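Long-range contact in galactose mutarotase related enzyme (Lactobacillus casei, PDB 3Q1N), which probably binds a carbohydrate and may act as an isomerase, as in the aldose 1-epimerase (galactose mutarotase-like) family: residues S234-L239 against L287-E292. Residues are numbered along the deposited sequence; the frame is centred on the assembly and turned at random. Where two conformers were deposited one is given.
Sequences SDFPYL and LALKVE. With EDO (1,2-ethanediol), chain R.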
loop_
_atom_site.group_PDB
_atom_site.type_symbol
_atom_site.label_atom_id
_atom_site.label_comp_id
_atom_site.label_asym_id
_atom_site.label_seq_id
_atom_site.Cartn_x
_atom_site.Cartn_y
_atom_site.Cartn_z
ATOM N N SER A 234 9.460 -2.061 -8.511
ATOM C CA SER A 234 9.423 -1.788 -9.963
ATOM C C SER A 234 8.048 -2.098 -10.544
ATOM O O SER A 234 7.598 -1.430 -11.477
ATOM C CB SER A 234 10.473 -2.600 -10.728
ATOM O OG SER A 234 11.802 -2.205 -10.416
ATOM N N ASP A 235 7.396 -3.142 -10.027
ATOM C CA ASP A 235 6.088 -3.561 -10.539
ATOM C C ASP A 235 4.940 -2.598 -10.233
ATOM O O ASP A 235 3.862 -2.701 -10.845
ATOM C CB ASP A 235 5.687 -4.938 -9.966
ATOM C CG ASP A 235 6.486 -6.103 -10.531
ATOM O OD1 ASP A 235 7.334 -5.919 -11.432
ATOM O OD2 ASP A 235 6.305 -7.243 -10.040
ATOM N N PHE A 236 5.109 -1.725 -9.244
ATOM C CA PHE A 236 4.044 -0.844 -8.767
ATOM C C PHE A 236 4.294 0.544 -9.358
ATOM O O PHE A 236 5.345 1.122 -9.113
ATOM C CB PHE A 236 4.018 -0.808 -7.230
ATOM C CG PHE A 236 3.431 -2.039 -6.603
ATOM C CD1 PHE A 236 4.182 -3.196 -6.444
ATOM C CD2 PHE A 236 2.109 -2.071 -6.237
ATOM C CE1 PHE A 236 3.621 -4.329 -5.902
ATOM C CE2 PHE A 236 1.541 -3.173 -5.702
ATOM C CZ PHE A 236 2.309 -4.359 -5.556
ATOM N N PRO A 237 3.359 1.071 -10.155
ATOM C CA PRO A 237 3.617 2.346 -10.825
ATOM C C PRO A 237 3.715 3.525 -9.893
ATOM O O PRO A 237 4.427 4.480 -10.194
ATOM C CB PRO A 237 2.449 2.496 -11.806
ATOM C CG PRO A 237 1.382 1.609 -11.283
ATOM C CD PRO A 237 2.099 0.445 -10.589
ATOM N N TYR A 238 3.033 3.492 -8.750
ATOM C CA TYR A 238 3.043 4.677 -7.860
ATOM C C TYR A 238 3.423 4.267 -6.438
ATOM O O TYR A 238 3.395 3.078 -6.104
ATOM C CB TYR A 238 1.671 5.375 -7.897
ATOM C CG TYR A 238 1.157 5.571 -9.297
ATOM C CD1 TYR A 238 1.860 6.326 -10.196
ATOM C CD2 TYR A 238 -0.013 4.927 -9.739
ATOM C CE1 TYR A 238 1.443 6.496 -11.474
ATOM C CE2 TYR A 238 -0.455 5.119 -11.060
ATOM C CZ TYR A 238 0.282 5.936 -11.887
ATOM O OH TYR A 238 -0.069 6.151 -13.200
ATOM N N LEU A 239 3.796 5.258 -5.621
ATOM C CA LEU A 239 4.312 5.032 -4.282
ATOM C C LEU A 239 3.875 6.175 -3.415
ATOM O O LEU A 239 4.206 7.329 -3.725
ATOM C CB LEU A 239 5.849 4.933 -4.281
ATOM C CG LEU A 239 6.469 4.486 -2.946
ATOM C CD1 LEU A 239 6.044 3.058 -2.568
ATOM C CD2 LEU A 239 8.030 4.599 -3.017
ATOM N N LEU A 287 1.988 -9.167 -9.436
ATOM C CA LEU A 287 2.824 -8.072 -8.951
ATOM C C LEU A 287 3.692 -8.610 -7.823
ATOM O O LEU A 287 3.204 -9.407 -7.019
ATOM C CB LEU A 287 1.951 -6.943 -8.416
ATOM C CG LEU A 287 0.961 -6.286 -9.388
ATOM C CD1 LEU A 287 -0.010 -5.378 -8.655
ATOM C CD2 LEU A 287 1.727 -5.499 -10.456
ATOM N N ALA A 288 4.948 -8.186 -7.765
ATOM C CA ALA A 288 5.828 -8.585 -6.670
ATOM C C ALA A 288 6.417 -7.359 -6.016
ATOM O O ALA A 288 6.563 -6.321 -6.650
ATOM C CB ALA A 288 6.927 -9.490 -7.162
ATOM N N LEU A 289 6.729 -7.471 -4.731
ATOM C CA LEU A 289 7.568 -6.476 -4.044
ATOM C C LEU A 289 8.466 -7.159 -3.015
ATOM O O LEU A 289 8.247 -8.324 -2.656
ATOM C CB LEU A 289 6.729 -5.383 -3.369
ATOM C CG LEU A 289 5.707 -5.708 -2.275
ATOM C CD1 LEU A 289 6.341 -5.769 -0.892
ATOM C CD2 LEU A 289 4.540 -4.693 -2.294
ATOM N N LYS A 290 9.475 -6.421 -2.544
ATOM C CA LYS A 290 10.253 -6.837 -1.394
ATOM C C LYS A 290 10.367 -5.675 -0.423
ATOM O O LYS A 290 10.461 -4.513 -0.838
ATOM C CB LYS A 290 11.662 -7.293 -1.777
ATOM C CG LYS A 290 11.728 -8.412 -2.837
ATOM C CD LYS A 290 13.194 -8.881 -3.099
ATOM C CE LYS A 290 13.194 -10.010 -4.144
ATOM N NZ LYS A 290 14.593 -10.501 -4.420
ATOM N N VAL A 291 10.333 -6.006 0.859
ATOM C CA VAL A 291 10.644 -5.047 1.927
ATOM C C VAL A 291 12.024 -5.497 2.429
ATOM O O VAL A 291 12.134 -6.532 3.074
ATOM C CB VAL A 291 9.601 -5.082 3.045
ATOM C CG1 VAL A 291 9.875 -3.941 4.060
ATOM C CG2 VAL A 291 8.159 -4.969 2.465
ATOM N N GLU A 292 13.071 -4.794 2.053
ATOM C CA GLU A 292 14.406 -5.097 2.564
ATOM C C GLU A 292 14.524 -4.547 3.977
ATOM O O GLU A 292 14.183 -3.379 4.232
ATOM C CB GLU A 292 15.505 -4.502 1.717
ATOM C CG GLU A 292 15.386 -4.754 0.208
ATOM C CD GLU A 292 16.539 -4.146 -0.585
ATOM O OE1 GLU A 292 17.554 -3.698 -0.001
ATOM O OE2 GLU A 292 16.427 -4.116 -1.822
HETATM C C1 EDO R . 5.565 -11.433 -11.431
HETATM O O1 EDO R . 5.418 -11.645 -10.018
HETATM C C2 EDO R . 5.849 -9.954 -11.694
HETATM O O2 EDO R . 7.005 -9.532 -10.950
HETATM O O HOH W 1 8.373 -4.853 -7.908
#
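Asp235 bonds to Ala288, and Phe236 packs between Leu287 and Leu289. The carboxylate of Asp235 reaches the backbone of the strand. Asp235 OD2 accepts a hydrogen bond from Ala288 N at 2.8 Å, through the anti lone pair, with an N-H...O angle of 153°. The same oxygen takes a second bond from O2 of a 1,2-ethanediol, probably a crystallisation additive. A water makes a second link, accepting from Asp235 N and donating to Ala288 O at 2.6 Å. Both backbone polar groups of Ala288 are thus tied to Asp235, one directly and one through water.

Phe236 inserts its ring between two leucines. CG lies anti to the carbonyl carbon (chi1 -75°), which lays the ring across strand 284-293 with CE1 and CZ nearest it. The CE1-CZ side of the ring makes the closest contacts. Phe236 CZ lies 3.9 Å from Leu287 CB. Phe236 CE1 lies 3.7 Å from Leu289 CD2. Both leucines approach the ring obliquely. Ala288 O sits at the ring edge, in its plane, 3.6 Å from Phe236 CE1. Replacing Phe236 by alanine is likely to open a gap between Leu287 and Leu289, leaving both without their shared apolar partner.

The contact joins the turn after strand 229-232 to strand 284-293, which runs between 229-232 and 121-130 in a large antiparallel sheet. Tyr126 and Pro256 also pack on Phe236, so its ring bridges this sheet and strand 251-258 of a second sheet in the mutarotase-like beta fold.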